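Local coordinates for L-isoleucine-4-hydroxylase (Bacillus thuringiensis, PDB 6LNH), which hydroxylates L-isoleucine to (4S)-4-hydroxy-L-isoleucine, spending 2-oxoglutarate and molecular oxygen at a ferrous iron centre and releasing succinate and carbon dioxide, at residues E37-E42 / L212-F217; S47-A52 / H180-S185; D55-E60 / E235-I240; N124-D129 / I147-V152; L194-N197 / E201-Q204. One frame throughout, in Å; residues are numbered along the deposited sequence.

In the fold
Contacts 1 to 4 all lie on one seven-stranded antiparallel sheet, in which 214-218, 176-184, 236-247 and 145-156 run side by side in that order; contact 5 belongs to a separate three-stranded sheet. Going along the chain, the segments 37-42, 47-52 and 55-60 follow one another and reach in turn strands 214-218, 176-184 and 236-247, far later in sequence, while helix 120-134 meets strand 145-156 in contact 4. The centres of contacts 1 and 2 are about 12 Å apart, those of 2 and 3 about 10 Å; the centre of contact 5 is about 28 Å from that of contact 3. The N-terminal region thus backs the larger sheet of a cupin-clan dioxygenase, and the smaller sheet carries the iron ligand H223.

Contact 1: residues E37-E42 / L212-F217; sequences EIFLQE and LETLVF
L212 pushes its CD1 methyl into the angle between F39 and L40, and these three residues carry most of the contact. L212 CD1 lies 3.8 Å from CB of F39 and 3.9 Å from CD2 of L40, the two leucine side chains approaching at a slant. With CG of F39 beside its backbone N (chi1 -52°), the phenyl ring reaches the start of strand 214-218, its side chain crossing that of T214 at about a right angle. The ring turns its edge to the other segment: the carbonyl oxygen of L212 lies in the ring plane, and T214 OG1 is 3.6 Å from F39 CE2. One ring face is taken by CG1 of the neighbouring I38, and F128 of helix 120-134 makes an edge-to-face contact with the ring. The hydroxyl of T214 has its own polar partner in H180 ND1. No hydrogen bond joins the two segments, so the contact rests on apolar packing, probably helped by the slightly positive C-H edge of F39 facing two oxygens.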
# COMPACT_ATOMS: atom_id res chain seq x y z
N GLU C 37 -15.48 -8.50 -11.98
CA GLU C 37 -15.77 -8.32 -13.43
C GLU C 37 -17.23 -8.70 -13.73
O GLU C 37 -17.85 -8.00 -14.54
CB GLU C 37 -14.80 -9.13 -14.29
CG GLU C 37 -14.00 -10.16 -13.51
CD GLU C 37 -13.18 -11.08 -14.40
OE1 GLU C 37 -12.15 -11.61 -13.91
OE2 GLU C 37 -13.56 -11.28 -15.57
N ILE C 38 -17.73 -9.78 -13.12
CA ILE C 38 -19.12 -10.25 -13.39
C ILE C 38 -20.13 -9.20 -12.92
O ILE C 38 -21.26 -9.21 -13.43
CB ILE C 38 -19.38 -11.61 -12.73
CG1 ILE C 38 -19.40 -11.51 -11.20
CG2 ILE C 38 -18.37 -12.65 -13.21
CD1 ILE C 38 -19.59 -12.82 -10.50
N PHE C 39 -19.74 -8.34 -11.98
CA PHE C 39 -20.68 -7.30 -11.46
C PHE C 39 -20.35 -5.94 -12.07
O PHE C 39 -21.01 -4.95 -11.71
CB PHE C 39 -20.63 -7.27 -9.93
CG PHE C 39 -20.81 -8.61 -9.26
CD1 PHE C 39 -21.92 -9.39 -9.54
CD2 PHE C 39 -19.88 -9.08 -8.35
CE1 PHE C 39 -22.09 -10.63 -8.93
CE2 PHE C 39 -20.05 -10.32 -7.74
CZ PHE C 39 -21.15 -11.09 -8.03
N LEU C 40 -19.38 -5.89 -12.99
CA LEU C 40 -19.00 -4.61 -13.63
C LEU C 40 -18.96 -4.77 -15.15
O LEU C 40 -17.91 -4.48 -15.75
CB LEU C 40 -17.63 -4.17 -13.08
CG LEU C 40 -17.63 -3.76 -11.61
CD1 LEU C 40 -16.21 -3.72 -11.06
CD2 LEU C 40 -18.30 -2.41 -11.42
N GLN C 41 -20.07 -5.21 -15.74
CA GLN C 41 -20.14 -5.39 -17.22
C GLN C 41 -20.89 -4.21 -17.84
O GLN C 41 -20.88 -4.09 -19.07
CB GLN C 41 -20.81 -6.72 -17.56
CG GLN C 41 -19.95 -7.93 -17.21
CD GLN C 41 -18.57 -7.85 -17.81
OE1 GLN C 41 -17.75 -7.02 -17.41
NE2 GLN C 41 -18.30 -8.70 -18.78
N GLU C 42 -21.52 -3.38 -17.00
CA GLU C 42 -22.26 -2.18 -17.48
C GLU C 42 -21.57 -0.93 -16.93
O GLU C 42 -21.06 -1.00 -15.80
CB GLU C 42 -23.72 -2.23 -17.00
CG GLU C 42 -24.63 -2.99 -17.94
CD GLU C 42 -24.67 -4.49 -17.71
OE1 GLU C 42 -23.87 -4.98 -16.89
OE2 GLU C 42 -25.49 -5.16 -18.36
N LEU C 212 -16.49 -4.90 -4.84
CA LEU C 212 -17.24 -6.04 -5.45
C LEU C 212 -16.35 -7.28 -5.52
O LEU C 212 -16.77 -8.24 -6.18
CB LEU C 212 -17.91 -5.68 -6.78
CG LEU C 212 -18.78 -4.43 -6.74
CD1 LEU C 212 -19.39 -4.15 -8.11
CD2 LEU C 212 -19.86 -4.57 -5.69
N GLU C 213 -15.19 -7.28 -4.85
CA GLU C 213 -14.40 -8.54 -4.79
C GLU C 213 -15.23 -9.47 -3.91
O GLU C 213 -15.77 -9.01 -2.89
CB GLU C 213 -12.97 -8.29 -4.32
CG GLU C 213 -12.02 -7.99 -5.46
CD GLU C 213 -10.54 -8.04 -5.12
OE1 GLU C 213 -10.11 -7.25 -4.26
OE2 GLU C 213 -9.83 -8.86 -5.72
N THR C 214 -15.29 -10.75 -4.26
CA THR C 214 -16.24 -11.62 -3.58
C THR C 214 -15.58 -12.91 -3.12
O THR C 214 -14.72 -13.47 -3.82
CB THR C 214 -17.44 -11.91 -4.50
OG1 THR C 214 -18.18 -10.71 -4.72
CG2 THR C 214 -18.36 -12.96 -3.89
N LEU C 215 -15.99 -13.39 -1.95
CA LEU C 215 -15.55 -14.66 -1.38
C LEU C 215 -16.78 -15.40 -0.88
O LEU C 215 -17.58 -14.84 -0.13
CB LEU C 215 -14.56 -14.44 -0.24
CG LEU C 215 -13.69 -15.62 0.21
CD1 LEU C 215 -12.89 -15.18 1.42
CD2 LEU C 215 -14.53 -16.85 0.53
N VAL C 216 -16.93 -16.65 -1.31
CA VAL C 216 -18.05 -17.49 -0.91
C VAL C 216 -17.55 -18.59 0.02
O VAL C 216 -16.51 -19.21 -0.24
CB VAL C 216 -18.79 -18.05 -2.14
CG1 VAL C 216 -18.96 -16.95 -3.18
CG2 VAL C 216 -18.07 -19.22 -2.75
N PHE C 217 -18.24 -18.79 1.14
CA PHE C 217 -17.87 -19.78 2.15
C PHE C 217 -18.91 -20.90 2.23
O PHE C 217 -20.11 -20.64 2.21
CB PHE C 217 -17.75 -19.17 3.54
CG PHE C 217 -16.81 -18.00 3.63
CD1 PHE C 217 -15.46 -18.15 3.37
CD2 PHE C 217 -17.28 -16.76 4.03
CE1 PHE C 217 -14.60 -17.07 3.48
CE2 PHE C 217 -16.43 -15.69 4.14
CZ PHE C 217 -15.09 -15.84 3.87

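Contact 2: residues S47-A52 / H180-S185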
# COMPACT_ATOMS: atom_id res chain seq x y z
N SER C 47 -21.86 3.87 -11.33
CA SER C 47 -22.74 4.86 -10.67
C SER C 47 -23.56 4.18 -9.57
O SER C 47 -23.74 4.80 -8.51
CB SER C 47 -23.64 5.53 -11.67
OG SER C 47 -23.36 6.92 -11.75
N LEU C 48 -24.03 2.96 -9.81
CA LEU C 48 -24.83 2.25 -8.83
C LEU C 48 -23.97 1.86 -7.63
O LEU C 48 -24.42 1.93 -6.48
CB LEU C 48 -25.50 1.05 -9.48
CG LEU C 48 -26.57 1.50 -10.48
CD1 LEU C 48 -27.05 0.32 -11.30
CD2 LEU C 48 -27.75 2.19 -9.80
N LEU C 49 -22.71 1.50 -7.89
CA LEU C 49 -21.77 1.21 -6.81
C LEU C 49 -21.58 2.42 -5.88
O LEU C 49 -21.59 2.27 -4.66
CB LEU C 49 -20.44 0.77 -7.40
CG LEU C 49 -19.31 0.41 -6.43
CD1 LEU C 49 -19.74 -0.75 -5.54
CD2 LEU C 49 -18.05 0.06 -7.21
N THR C 50 -21.42 3.61 -6.45
CA THR C 50 -21.22 4.80 -5.63
C THR C 50 -22.41 5.05 -4.70
O THR C 50 -22.23 5.40 -3.53
CB THR C 50 -20.96 6.03 -6.51
OG1 THR C 50 -19.73 5.85 -7.22
CG2 THR C 50 -20.85 7.29 -5.66
N GLN C 51 -23.63 4.86 -5.21
CA GLN C 51 -24.81 5.05 -4.37
C GLN C 51 -24.87 4.00 -3.26
O GLN C 51 -25.19 4.32 -2.11
CB GLN C 51 -26.09 4.96 -5.19
CG GLN C 51 -26.15 5.82 -6.44
CD GLN C 51 -27.46 5.61 -7.19
OE1 GLN C 51 -28.33 4.86 -6.74
NE2 GLN C 51 -27.59 6.27 -8.34
N ALA C 52 -24.57 2.74 -3.60
CA ALA C 52 -24.53 1.69 -2.58
C ALA C 52 -23.45 1.97 -1.55
O ALA C 52 -23.66 1.75 -0.35
CB ALA C 52 -24.32 0.33 -3.25
N HIS C 180 -19.20 -9.92 0.00
CA HIS C 180 -18.90 -8.93 -1.03
C HIS C 180 -18.29 -7.70 -0.37
O HIS C 180 -18.94 -7.05 0.46
CB HIS C 180 -20.16 -8.55 -1.81
CG HIS C 180 -20.93 -9.72 -2.33
ND1 HIS C 180 -20.58 -10.41 -3.47
CD2 HIS C 180 -22.05 -10.33 -1.86
CE1 HIS C 180 -21.43 -11.39 -3.68
NE2 HIS C 180 -22.34 -11.36 -2.72
N LEU C 181 -17.05 -7.38 -0.75
CA LEU C 181 -16.46 -6.12 -0.33
C LEU C 181 -17.14 -4.96 -1.04
O LEU C 181 -17.25 -4.95 -2.27
CB LEU C 181 -14.96 -6.12 -0.62
CG LEU C 181 -14.18 -4.87 -0.23
CD1 LEU C 181 -14.27 -4.62 1.27
CD2 LEU C 181 -12.73 -4.99 -0.66
N MET C 182 -17.58 -3.97 -0.27
CA MET C 182 -18.18 -2.77 -0.84
C MET C 182 -17.25 -1.57 -0.84
O MET C 182 -17.26 -0.78 -1.80
CB MET C 182 -19.46 -2.42 -0.08
CG MET C 182 -20.53 -3.49 -0.16
SD MET C 182 -21.08 -3.81 -1.85
CE MET C 182 -21.91 -2.27 -2.21
N ASN C 183 -16.43 -1.41 0.20
CA ASN C 183 -15.54 -0.25 0.30
C ASN C 183 -14.56 -0.49 1.44
O ASN C 183 -14.86 -1.19 2.41
CB ASN C 183 -16.32 1.05 0.54
CG ASN C 183 -15.54 2.28 0.09
OD1 ASN C 183 -14.39 2.17 -0.33
ND2 ASN C 183 -16.16 3.45 0.19
N LEU C 184 -13.38 0.12 1.29
CA LEU C 184 -12.32 0.00 2.28
C LEU C 184 -11.53 1.30 2.26
O LEU C 184 -10.97 1.66 1.23
CB LEU C 184 -11.42 -1.20 1.96
CG LEU C 184 -10.19 -1.55 2.79
CD1 LEU C 184 -10.60 -2.03 4.17
CD2 LEU C 184 -9.38 -2.61 2.07
N SER C 185 -11.51 2.01 3.39
CA SER C 185 -10.73 3.23 3.48
C SER C 185 -9.25 2.92 3.26
O SER C 185 -8.76 1.84 3.58
CB SER C 185 -10.95 3.91 4.83
OG SER C 185 -10.41 3.14 5.89
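A52, near the end of helix 44-54, and M182, near the end of strand 176-184, mark the closest approach of the two backbones, with their CA atoms 8.0 Å apart. No hydrogen bond spans this gap. The strand is irregular just here: M182 and N183 both face D239 on the adjacent strand, a classic beta bulge in which the two residues are hydrogen-bonded through their backbones to that one aspartate. The carbonyl of M182 is used elsewhere, accepting from NE2 of Q53 in the helix.

The bulged methionine closes the distance with its side chain. Bends at chi2 and chi3 (-61° and -68°) fold the chain so that the CE methyl, rather than the sulfur, meets the helix. M182 CE sits 3.7 Å from A52 CB and 4.3 Å from L49 CD1. L49 also touches L212, whose CD2 is 3.8 Å from L49 CD1, and Y56 packs beside the methionine. Here an amphipathic helix lies against a face of the larger sheet of a cupin-type double-stranded beta-helix, with M182, from the bulge, bridging from strand to helix.

Contact 3: residues D55-E60 / E235-I240; sequences DYYNLE and EAFRDI
Y56 makes the one hydrogen bond between these segments: its OH gives its proton to the carbonyl oxygen of I240, with Y56 OH and I240 O 2.6 Å apart. The hydroxyl does not come in on a lone pair but from above the carbonyl plane, 66° out of it, with a C=O...O angle of 107°. The same ring takes part in a CH-pi contact. CB of D239 stands over one face, 3.8 Å from the ring centroid and offset toward the rim, and the carboxylate and ring planes are 26° apart as the two side chains pass in opposite directions. The charge of D239 has its partner outside the segments, OD1 forming a salt bridge with R153 NE.

Apolar contact is lighter. Y57 CE2 comes to 4.4 Å from F237 CE2, and R153 makes cation-pi contacts with both rings. Y57 also packs against T50 of the second subunit. At the start of the loop, D55 OD2 takes a hydrogen bond from Q151 NE2.

Y56 is thus held at two points, its hydroxyl on I240 and its face on D239, while R153 probably offsets the buried negative charge of D239 beside the ring.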
# COMPACT_ATOMS: atom_id res chain seq x y z
N ASP C 55 -24.41 4.58 1.07
CA ASP C 55 -25.41 4.18 2.06
C ASP C 55 -24.78 3.68 3.35
O ASP C 55 -25.45 3.71 4.39
CB ASP C 55 -26.33 3.11 1.48
CG ASP C 55 -27.55 2.87 2.35
OD1 ASP C 55 -28.22 3.86 2.70
OD2 ASP C 55 -27.83 1.70 2.68
N TYR C 56 -23.53 3.23 3.32
CA TYR C 56 -22.89 2.74 4.54
C TYR C 56 -22.61 3.85 5.54
O TYR C 56 -22.32 3.56 6.70
CB TYR C 56 -21.60 1.99 4.20
CG TYR C 56 -21.83 0.59 3.68
CD1 TYR C 56 -22.35 0.38 2.41
CD2 TYR C 56 -21.56 -0.51 4.48
CE1 TYR C 56 -22.58 -0.90 1.94
CE2 TYR C 56 -21.78 -1.80 4.01
CZ TYR C 56 -22.29 -1.98 2.74
OH TYR C 56 -22.52 -3.26 2.28
N TYR C 57 -22.69 5.11 5.11
CA TYR C 57 -22.58 6.24 6.03
C TYR C 57 -23.88 6.53 6.78
O TYR C 57 -23.91 7.47 7.58
CB TYR C 57 -22.14 7.50 5.27
CG TYR C 57 -20.74 7.41 4.70
CD1 TYR C 57 -20.48 6.70 3.53
CD2 TYR C 57 -19.67 8.03 5.34
CE1 TYR C 57 -19.20 6.61 3.01
CE2 TYR C 57 -18.38 7.95 4.83
CZ TYR C 57 -18.16 7.24 3.66
OH TYR C 57 -16.88 7.15 3.15
N ASN C 58 -24.95 5.77 6.53
CA ASN C 58 -26.22 5.94 7.23
C ASN C 58 -26.47 4.89 8.31
O ASN C 58 -27.44 5.02 9.06
CB ASN C 58 -27.38 5.94 6.22
CG ASN C 58 -27.35 7.14 5.30
OD1 ASN C 58 -27.26 8.28 5.75
ND2 ASN C 58 -27.42 6.89 4.00
N LEU C 59 -25.63 3.86 8.39
CA LEU C 59 -25.78 2.82 9.40
C LEU C 59 -25.56 3.38 10.80
O LEU C 59 -24.68 4.21 11.03
CB LEU C 59 -24.81 1.67 9.13
CG LEU C 59 -24.88 1.06 7.73
CD1 LEU C 59 -23.83 -0.01 7.56
CD2 LEU C 59 -26.27 0.51 7.45
N GLU C 60 -26.36 2.91 11.75
CA GLU C 60 -26.29 3.37 13.14
C GLU C 60 -25.32 2.52 13.96
O GLU C 60 -25.10 1.34 13.67
CB GLU C 60 -27.67 3.32 13.80
CG GLU C 60 -28.71 4.25 13.20
CD GLU C 60 -28.85 5.52 14.01
OE1 GLU C 60 -28.97 5.43 15.25
OE2 GLU C 60 -28.83 6.62 13.41
N GLU C 235 -10.76 7.72 11.36
CA GLU C 235 -11.50 6.46 11.41
C GLU C 235 -11.34 5.70 10.10
O GLU C 235 -11.47 6.28 9.01
CB GLU C 235 -12.98 6.73 11.68
CG GLU C 235 -13.25 7.45 12.98
CD GLU C 235 -14.59 8.17 12.97
OE1 GLU C 235 -15.05 8.55 11.87
OE2 GLU C 235 -15.17 8.36 14.06
N ALA C 236 -11.05 4.41 10.20
CA ALA C 236 -10.94 3.53 9.05
C ALA C 236 -12.17 2.64 8.96
O ALA C 236 -12.73 2.23 9.98
CB ALA C 236 -9.67 2.67 9.12
N PHE C 237 -12.58 2.33 7.74
CA PHE C 237 -13.81 1.61 7.49
C PHE C 237 -13.54 0.38 6.63
O PHE C 237 -12.62 0.36 5.81
CB PHE C 237 -14.85 2.49 6.78
CG PHE C 237 -15.32 3.65 7.60
CD1 PHE C 237 -15.66 3.47 8.94
CD2 PHE C 237 -15.41 4.91 7.05
CE1 PHE C 237 -16.09 4.54 9.70
CE2 PHE C 237 -15.84 5.99 7.81
CZ PHE C 237 -16.18 5.81 9.14
N ARG C 238 -14.37 -0.64 6.84
CA ARG C 238 -14.46 -1.78 5.93
C ARG C 238 -15.94 -2.05 5.73
O ARG C 238 -16.63 -2.52 6.65
CB ARG C 238 -13.74 -3.01 6.48
CG ARG C 238 -13.67 -4.16 5.49
CD ARG C 238 -12.74 -5.25 5.97
NE ARG C 238 -12.66 -6.35 5.01
CZ ARG C 238 -13.29 -7.51 5.15
NH1 ARG C 238 -14.04 -7.73 6.22
NH2 ARG C 238 -13.16 -8.45 4.23
N ASP C 239 -16.44 -1.75 4.54
CA ASP C 239 -17.85 -1.86 4.22
C ASP C 239 -18.07 -3.21 3.54
O ASP C 239 -17.44 -3.50 2.51
CB ASP C 239 -18.30 -0.71 3.32
CG ASP C 239 -18.21 0.63 4.02
OD1 ASP C 239 -18.29 0.66 5.26
OD2 ASP C 239 -18.05 1.66 3.32
N ILE C 240 -18.96 -4.01 4.10
CA ILE C 240 -19.16 -5.38 3.65
C ILE C 240 -20.64 -5.61 3.37
O ILE C 240 -21.52 -4.97 3.97
CB ILE C 240 -18.62 -6.35 4.74
CG1 ILE C 240 -17.10 -6.49 4.63
CG2 ILE C 240 -19.37 -7.67 4.79
CD1 ILE C 240 -16.64 -6.94 3.28

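Contact 4: residues N124-D129 / I147-V152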
# COMPACT_ATOMS: atom_id res chain seq x y z
N ASN C 124 -28.80 -7.36 -8.62
CA ASN C 124 -28.06 -8.28 -9.49
C ASN C 124 -27.11 -9.15 -8.69
O ASN C 124 -26.93 -10.34 -9.01
CB ASN C 124 -27.30 -7.49 -10.55
CG ASN C 124 -26.64 -8.39 -11.57
OD1 ASN C 124 -27.16 -9.46 -11.90
ND2 ASN C 124 -25.47 -7.98 -12.06
N ILE C 125 -26.48 -8.59 -7.66
CA ILE C 125 -25.60 -9.40 -6.81
C ILE C 125 -26.40 -10.49 -6.11
O ILE C 125 -26.00 -11.66 -6.08
CB ILE C 125 -24.86 -8.50 -5.79
CG1 ILE C 125 -23.89 -7.56 -6.51
CG2 ILE C 125 -24.11 -9.35 -4.78
CD1 ILE C 125 -23.42 -6.41 -5.65
N VAL C 126 -27.55 -10.11 -5.54
CA VAL C 126 -28.39 -11.08 -4.84
C VAL C 126 -28.89 -12.16 -5.80
O VAL C 126 -28.91 -13.35 -5.45
CB VAL C 126 -29.57 -10.35 -4.16
CG1 VAL C 126 -30.59 -11.35 -3.65
CG2 VAL C 126 -29.05 -9.47 -3.02
N ARG C 127 -29.28 -11.77 -7.01
CA ARG C 127 -29.75 -12.76 -7.98
C ARG C 127 -28.61 -13.66 -8.45
O ARG C 127 -28.82 -14.86 -8.67
CB ARG C 127 -30.43 -12.06 -9.16
CG ARG C 127 -31.84 -11.56 -8.83
CD ARG C 127 -32.60 -12.53 -7.93
NE ARG C 127 -33.38 -11.85 -6.90
CZ ARG C 127 -33.96 -12.46 -5.87
NH1 ARG C 127 -33.85 -13.77 -5.72
NH2 ARG C 127 -34.65 -11.75 -4.98
N PHE C 128 -27.41 -13.10 -8.63
CA PHE C 128 -26.26 -13.95 -8.94
C PHE C 128 -25.99 -14.93 -7.80
O PHE C 128 -25.77 -16.13 -8.04
CB PHE C 128 -25.02 -13.12 -9.22
CG PHE C 128 -23.77 -13.95 -9.33
CD1 PHE C 128 -23.44 -14.54 -10.54
CD2 PHE C 128 -22.95 -14.17 -8.23
CE1 PHE C 128 -22.31 -15.33 -10.65
CE2 PHE C 128 -21.82 -14.95 -8.33
CZ PHE C 128 -21.50 -15.54 -9.54
N ASP C 129 -25.99 -14.44 -6.56
CA ASP C 129 -25.71 -15.30 -5.42
C ASP C 129 -26.75 -16.40 -5.30
O ASP C 129 -26.43 -17.56 -5.03
CB ASP C 129 -25.66 -14.48 -4.13
CG ASP C 129 -24.54 -13.47 -4.12
OD1 ASP C 129 -23.68 -13.51 -5.03
OD2 ASP C 129 -24.50 -12.63 -3.19
N ILE C 147 -33.03 -15.97 2.48
CA ILE C 147 -31.89 -15.31 1.85
C ILE C 147 -31.60 -14.06 2.67
O ILE C 147 -32.29 -13.04 2.55
CB ILE C 147 -32.16 -14.98 0.38
CG1 ILE C 147 -32.37 -16.27 -0.42
CG2 ILE C 147 -31.00 -14.18 -0.21
CD1 ILE C 147 -32.75 -16.03 -1.87
N GLY C 148 -30.56 -14.12 3.50
CA GLY C 148 -30.23 -13.01 4.39
C GLY C 148 -29.23 -12.04 3.78
O GLY C 148 -28.30 -12.44 3.09
N LEU C 149 -29.45 -10.76 4.04
CA LEU C 149 -28.58 -9.69 3.57
C LEU C 149 -28.07 -8.91 4.78
O LEU C 149 -28.87 -8.34 5.53
CB LEU C 149 -29.32 -8.76 2.61
CG LEU C 149 -29.36 -9.17 1.13
CD1 LEU C 149 -30.37 -10.29 0.92
CD2 LEU C 149 -29.67 -7.98 0.25
N HIS C 150 -26.75 -8.89 4.95
CA HIS C 150 -26.13 -8.19 6.07
C HIS C 150 -25.26 -7.06 5.52
O HIS C 150 -24.27 -7.31 4.82
CB HIS C 150 -25.29 -9.14 6.92
CG HIS C 150 -26.10 -10.17 7.64
ND1 HIS C 150 -26.61 -9.97 8.91
CD2 HIS C 150 -26.49 -11.41 7.28
CE1 HIS C 150 -27.26 -11.05 9.30
NE2 HIS C 150 -27.21 -11.94 8.32
N GLN C 151 -25.63 -5.83 5.85
CA GLN C 151 -24.87 -4.64 5.50
C GLN C 151 -24.06 -4.26 6.74
O GLN C 151 -24.62 -3.81 7.74
CB GLN C 151 -25.83 -3.52 5.10
CG GLN C 151 -25.26 -2.39 4.28
CD GLN C 151 -26.33 -1.36 3.96
OE1 GLN C 151 -27.46 -1.45 4.46
NE2 GLN C 151 -25.99 -0.38 3.14
N VAL C 152 -22.74 -4.42 6.66
CA VAL C 152 -21.86 -4.24 7.81
C VAL C 152 -20.77 -3.24 7.46
O VAL C 152 -20.12 -3.36 6.42
CB VAL C 152 -21.23 -5.56 8.29
CG1 VAL C 152 -20.48 -5.35 9.60
CG2 VAL C 152 -22.30 -6.64 8.45
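V126 makes the side-chain contacts of 124-129 with I147 and L149, its CA 8.5 Å from the CA of L149. From CA its CB points toward the strand, and the two branches then take different neighbours. CG2 of V126 makes the tighter contact, 3.6 Å from CD2 of L149 and 4.2 Å from that residue's CG, the two side chains crossing at about a right angle. CG1 of V126, placed anti to the backbone N (chi1 169°), swings over to I147 and approaches its CG2 at 4.5 Å, a looser touch. The same CG1 lies over the centre of the R127 guanidinium, 4.1 Å above its plane. That arginine folds back along its own helix and makes a cation-pi contact with Y84.

From the strand side, L149 leans its CD2 methyl to the helix while also packing on Y75 and I112, and I147 rests on F245 of strand 236-247. The valine therefore drops between alternate residues of one strand, both on the same face of the sheet. No hydrogen bond joins the two segments. This is helix-on-sheet packing, helix 120-134 packed against the larger sheet of the cupin-like barrel, away from the iron site.

Contact 5: residues L194-N197 / E201-Q204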
# COMPACT_ATOMS: atom_id res chain seq x y z
N LEU C 194 -9.06 -15.68 5.98
CA LEU C 194 -8.27 -16.90 6.11
C LEU C 194 -9.16 -18.12 5.89
O LEU C 194 -10.33 -18.13 6.31
CB LEU C 194 -7.62 -16.99 7.49
CG LEU C 194 -6.83 -15.75 7.91
CD1 LEU C 194 -6.26 -15.93 9.30
CD2 LEU C 194 -5.71 -15.47 6.91
N ILE C 195 -8.62 -19.14 5.23
CA ILE C 195 -9.29 -20.42 5.05
C ILE C 195 -8.45 -21.50 5.72
O ILE C 195 -7.24 -21.58 5.49
CB ILE C 195 -9.52 -20.75 3.57
CG1 ILE C 195 -10.22 -19.59 2.86
CG2 ILE C 195 -10.35 -22.02 3.44
CD1 ILE C 195 -11.60 -19.28 3.39
N ALA C 196 -9.10 -22.32 6.54
CA ALA C 196 -8.43 -23.40 7.23
C ALA C 196 -9.29 -24.65 7.15
O ALA C 196 -10.45 -24.63 7.55
CB ALA C 196 -8.18 -23.03 8.70
N ASN C 197 -8.71 -25.75 6.65
CA ASN C 197 -9.41 -27.03 6.69
C ASN C 197 -9.59 -27.49 8.12
O ASN C 197 -10.61 -28.10 8.46
CB ASN C 197 -8.65 -28.08 5.87
CG ASN C 197 -8.42 -27.64 4.44
OD1 ASN C 197 -8.99 -26.66 3.98
ND2 ASN C 197 -7.58 -28.39 3.72
N GLU C 201 -3.94 -25.29 10.94
CA GLU C 201 -3.10 -24.70 9.86
C GLU C 201 -3.93 -23.78 8.96
O GLU C 201 -5.11 -24.08 8.74
CB GLU C 201 -2.52 -25.82 9.00
CG GLU C 201 -3.53 -26.93 8.71
CD GLU C 201 -3.68 -27.32 7.25
OE1 GLU C 201 -2.95 -26.76 6.41
OE2 GLU C 201 -4.53 -28.18 6.96
N ILE C 202 -3.31 -22.70 8.48
CA ILE C 202 -3.96 -21.76 7.53
C ILE C 202 -3.64 -22.29 6.13
O ILE C 202 -2.44 -22.42 5.82
CB ILE C 202 -3.46 -20.32 7.75
CG1 ILE C 202 -3.63 -19.89 9.21
CG2 ILE C 202 -4.16 -19.36 6.80
CD1 ILE C 202 -5.02 -20.09 9.76
N ASN C 203 -4.66 -22.59 5.33
CA ASN C 203 -4.43 -23.17 3.98
C ASN C 203 -4.44 -22.09 2.91
O ASN C 203 -3.65 -22.20 1.96
CB ASN C 203 -5.47 -24.25 3.66
CG ASN C 203 -5.43 -25.40 4.64
OD1 ASN C 203 -6.05 -25.35 5.70
ND2 ASN C 203 -4.71 -26.45 4.30
N GLN C 204 -5.30 -21.08 3.05
CA GLN C 204 -5.38 -20.02 2.01
C GLN C 204 -5.50 -18.64 2.66
O GLN C 204 -6.13 -18.54 3.73
CB GLN C 204 -6.56 -20.31 1.08
CG GLN C 204 -6.65 -19.37 -0.11
CD GLN C 204 -5.65 -19.69 -1.19
OE1 GLN C 204 -5.60 -19.04 -2.23
NE2 GLN C 204 -4.84 -20.71 -0.96
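One carbonyl oxygen, that of I195, receives two backbone N-H groups from the facing segment 201-204: I195 O has N203 N at 2.8 Å, nearly in line with the C=O, and Q204 N at 3.2 Å. This is a classic beta bulge, with N203 and Q204 both set opposite I195. The pair is completed by I195 N donating to Q204 O at 3.0 Å, so I195 and Q204 form an antiparallel hydrogen-bonded pair.

The side chain of N203 ties down the turn. N203 OD1 accepts from N197 N at 2.9 Å in a nearly straight bond (170°), though the donor sits 41° out of the amide plane. The amides of N197 and N203 are stacked, their planes 13° apart, with N197 ND2 and N203 ND2 at 3.5 Å. N203 ND2 in turn gives a hydrogen bond to E201 OE2 on the syn side of the carboxylate.

On the apolar side, L194 CD2 comes within 4.2 Å of I202 CG2. The far end of Q204 leaves the hairpin, OE1 accepting from K158 NZ of the third subunit. The I195 side chain lies about 4 Å from that of the iron ligand H223. Together the segments make a bulged beta hairpin, strand 189-196 turning back into 204-206, at the edge of the smaller sheet of the cupin fold.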